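Local coordinates for DHC, diheme cytochrome c (Rhodobacter sphaeroides, PDB 2FW5), which carries two covalently bound c-type hemes and probably transfers electrons, with the sphaeroides heme protein SHP as a likely partner, at residues 35-40 with 82-87. Residues are numbered along the deposited sequence; the frame is centred on the assembly and turned at random.
With HEC (heme c), chain B.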
loop_
_atom_site.group_PDB
_atom_site.type_symbol
_atom_site.label_atom_id
_atom_site.label_comp_id
_atom_site.label_asym_id
_atom_site.label_seq_id
_atom_site.Cartn_x
_atom_site.Cartn_y
_atom_site.Cartn_z
ATOM N N LEU A 35 3.225 4.897 1.431
ATOM C CA LEU A 35 1.881 5.233 1.039
ATOM C C LEU A 35 0.785 5.054 2.145
ATOM O O LEU A 35 -0.360 5.397 1.899
ATOM C CB LEU A 35 1.556 4.439 -0.214
ATOM C CG LEU A 35 1.789 5.115 -1.579
ATOM C CD1 LEU A 35 2.615 6.458 -1.647
ATOM C CD2 LEU A 35 2.166 4.051 -2.645
ATOM N N LEU A 36 1.137 4.519 3.337
ATOM C CA LEU A 36 0.166 4.423 4.420
ATOM C C LEU A 36 0.854 4.860 5.709
ATOM O O LEU A 36 2.084 4.688 5.883
ATOM C CB LEU A 36 -0.330 2.958 4.567
ATOM C CG LEU A 36 -1.403 2.434 3.589
ATOM C CD1 LEU A 36 -1.738 0.947 3.946
ATOM C CD2 LEU A 36 -2.721 3.349 3.510
ATOM N N PRO A 37 0.112 5.448 6.632
ATOM C CA PRO A 37 0.700 5.764 7.955
ATOM C C PRO A 37 1.032 4.509 8.784
ATOM O O PRO A 37 0.505 3.423 8.462
ATOM C CB PRO A 37 -0.398 6.613 8.660
ATOM C CG PRO A 37 -1.694 6.253 7.931
ATOM C CD PRO A 37 -1.281 5.877 6.460
ATOM N N ALA A 38 1.915 4.618 9.765
ATOM C CA ALA A 38 2.286 3.423 10.545
ATOM C C ALA A 38 1.106 2.656 11.129
ATOM O O ALA A 38 1.089 1.384 11.132
ATOM C CB ALA A 38 3.221 3.803 11.665
ATOM N N ARG A 39 0.143 3.389 11.675
ATOM C CA ARG A 39 -1.055 2.721 12.212
ATOM C C ARG A 39 -1.796 1.816 11.209
ATOM O O ARG A 39 -2.320 0.741 11.618
ATOM C CB ARG A 39 -2.028 3.734 12.856
ATOM C CG ARG A 39 -2.582 4.798 11.913
ATOM C CD ARG A 39 -3.217 5.996 12.705
ATOM N NE ARG A 39 -3.702 7.041 11.802
ATOM C CZ ARG A 39 -2.976 8.103 11.393
ATOM N NH1 ARG A 39 -1.696 8.269 11.749
ATOM N NH2 ARG A 39 -3.564 9.050 10.660
ATOM N N SER A 40 -1.891 2.259 9.945
ATOM C CA SER A 40 -2.534 1.451 8.886
ATOM C C SER A 40 -1.785 0.117 8.625
ATOM O O SER A 40 -2.409 -0.924 8.539
ATOM C CB SER A 40 -2.609 2.253 7.597
ATOM O OG SER A 40 -3.586 3.283 7.746
ATOM N N ARG A 82 3.458 12.812 1.396
ATOM C CA ARG A 82 2.394 13.334 0.569
ATOM C C ARG A 82 1.129 12.541 0.746
ATOM O O ARG A 82 0.029 13.098 0.728
ATOM C CB ARG A 82 2.824 13.294 -0.878
ATOM C CG ARG A 82 3.200 11.917 -1.426
ATOM C CD ARG A 82 3.112 11.832 -2.940
ATOM N NE ARG A 82 4.247 11.155 -3.565
ATOM C CZ ARG A 82 4.421 11.089 -4.902
ATOM N NH1 ARG A 82 3.547 11.663 -5.750
ATOM N NH2 ARG A 82 5.466 10.446 -5.399
ATOM N N ALA A 83 1.274 11.227 0.919
ATOM C CA ALA A 83 0.084 10.345 1.069
ATOM C C ALA A 83 -0.843 10.728 2.240
ATOM O O ALA A 83 -2.002 10.326 2.260
ATOM C CB ALA A 83 0.502 8.848 1.184
ATOM N N LEU A 84 -0.362 11.505 3.201
ATOM C CA LEU A 84 -1.158 11.870 4.415
ATOM C C LEU A 84 -2.155 13.003 4.191
ATOM O O LEU A 84 -3.085 13.226 4.989
ATOM C CB LEU A 84 -0.211 12.291 5.585
ATOM C CG LEU A 84 0.809 11.292 6.195
ATOM C CD1 LEU A 84 1.672 11.953 7.332
ATOM C CD2 LEU A 84 0.089 10.024 6.727
ATOM N N ARG A 85 -1.955 13.735 3.112
ATOM C CA ARG A 85 -2.745 14.944 2.835
ATOM C C ARG A 85 -4.269 14.718 2.798
ATOM O O ARG A 85 -4.766 13.915 2.002
ATOM C CB ARG A 85 -2.217 15.554 1.522
ATOM C CG ARG A 85 -2.666 16.995 1.278
ATOM C CD ARG A 85 -1.825 17.693 0.154
ATOM N N GLY A 86 -5.028 15.422 3.655
ATOM C CA GLY A 86 -6.480 15.268 3.672
ATOM C C GLY A 86 -6.869 14.239 4.732
ATOM O O GLY A 86 -8.067 14.064 4.968
ATOM N N LEU A 87 -5.868 13.536 5.336
ATOM C CA LEU A 87 -6.164 12.647 6.485
ATOM C C LEU A 87 -6.202 13.361 7.817
ATOM O O LEU A 87 -5.505 14.345 8.039
ATOM C CB LEU A 87 -5.179 11.475 6.611
ATOM C CG LEU A 87 -5.146 10.251 5.736
ATOM C CD1 LEU A 87 -4.101 9.275 6.393
ATOM C CD2 LEU A 87 -6.496 9.473 5.566
HETATM FE FE HEC B . -2.171 5.750 -10.450
HETATM C CHA HEC B . -1.432 8.880 -11.128
HETATM C CHB HEC B . 0.105 5.814 -7.709
HETATM C CHC HEC B . -3.158 2.675 -9.525
HETATM C CHD HEC B . -3.988 5.428 -13.436
HETATM N NA HEC B . -0.877 7.059 -9.544
HETATM C C1A HEC B . -0.753 8.350 -10.035
HETATM C C2A HEC B . 0.196 9.048 -9.188
HETATM C C3A HEC B . 0.650 8.205 -8.257
HETATM C C4A HEC B . -0.046 6.949 -8.442
HETATM C CMA HEC B . 1.666 8.488 -7.099
HETATM C CAA HEC B . 0.635 10.529 -9.388
HETATM C CBA HEC B . 1.844 10.595 -10.307
HETATM C CGA HEC B . 2.411 12.028 -10.264
HETATM O O1A HEC B . 3.222 12.398 -9.344
HETATM O O2A HEC B . 2.025 12.823 -11.163
HETATM N NB HEC B . -1.624 4.479 -8.915
HETATM C C1B HEC B . -0.697 4.692 -7.891
HETATM C C2B HEC B . -0.679 3.491 -7.059
HETATM C C3B HEC B . -1.632 2.634 -7.531
HETATM C C4B HEC B . -2.211 3.244 -8.734
HETATM C CMB HEC B . 0.191 3.326 -5.801
HETATM C CAB HEC B . -2.002 1.260 -6.916
HETATM C CBB HEC B . -2.369 1.109 -5.588
HETATM N NC HEC B . -3.344 4.323 -11.322
HETATM C C1C HEC B . -3.615 3.107 -10.741
HETATM C C2C HEC B . -4.465 2.345 -11.634
HETATM C C3C HEC B . -4.713 3.134 -12.702
HETATM C C4C HEC B . -3.971 4.362 -12.545
HETATM C CMC HEC B . -5.040 0.921 -11.381
HETATM C CAC HEC B . -5.589 2.805 -13.943
HETATM C CBC HEC B . -6.906 2.411 -13.868
HETATM N ND HEC B . -2.674 6.947 -12.078
HETATM C C1D HEC B . -3.406 6.624 -13.185
HETATM C C2D HEC B . -3.434 7.758 -14.058
HETATM C C3D HEC B . -2.629 8.817 -13.340
HETATM C C4D HEC B . -2.189 8.237 -12.100
HETATM C CMD HEC B . -4.132 7.788 -15.420
HETATM C CAD HEC B . -2.352 10.256 -13.801
HETATM C CBD HEC B . -1.098 10.294 -14.607
HETATM C CGD HEC B . -0.924 11.759 -14.843
HETATM O O1D HEC B . -1.901 12.560 -14.638
HETATM O O2D HEC B . 0.200 12.104 -15.249
#
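Ala83 points its methyl group straight at the backbone of Leu35, where CB lies 3.6 Å from Leu35 O and 3.9 Å from Leu35 CA. No hydrogen bond crosses between the segments, and this carbonyl oxygen is buried without a polar partner. The Leu35 side chain itself leaves the backbone away from Ala83, yet its CD1 still touches Ala83 CB, while CD2 packs against the heme methyl CMB at 3.8 Å.

Pro37, at the N-cap position of helix 38-45, supplies the second apolar patch. Its CB meets Leu84 CD2 at 4.0 Å, and its CG, the outer corner of the ring, meets the end of Leu87 at CD1, 4.2 Å away. With CG anti to the carbonyl carbon (chi1 -75°), Leu87 carries CD1 to the proline; Leu84 takes the same conformation and offers CD2. The type II turn from Leu84 to Leu87, closed by Leu87 N to Leu84 O, brings the two onto one proline. One face of the Arg39 guanidinium lies over Pro37 CB, offset toward the rim, and its NH2 comes obliquely to within 4.3 Å of Leu87 CD1; NE is hydrogen-bonded to Asp91 O.

At the heme end, the Arg82 chain bends at chi3 (136°) and presents the guanidinium edge to propionate oxygen O1A, NH1 standing 3.7 Å away, a loose approach that could still partly balance the propionate charge. Arg82 is a binding residue of this heme and lines its pocket with Leu35, so the contact packs part of the pocket wall.

The contact thus joins the start of helix 38-45 to the long loop between helices 60-72 and 100-106. Trp101 of helix 100-106 touches Leu35, Arg82 and Ala83, and Pro100 touches Leu87.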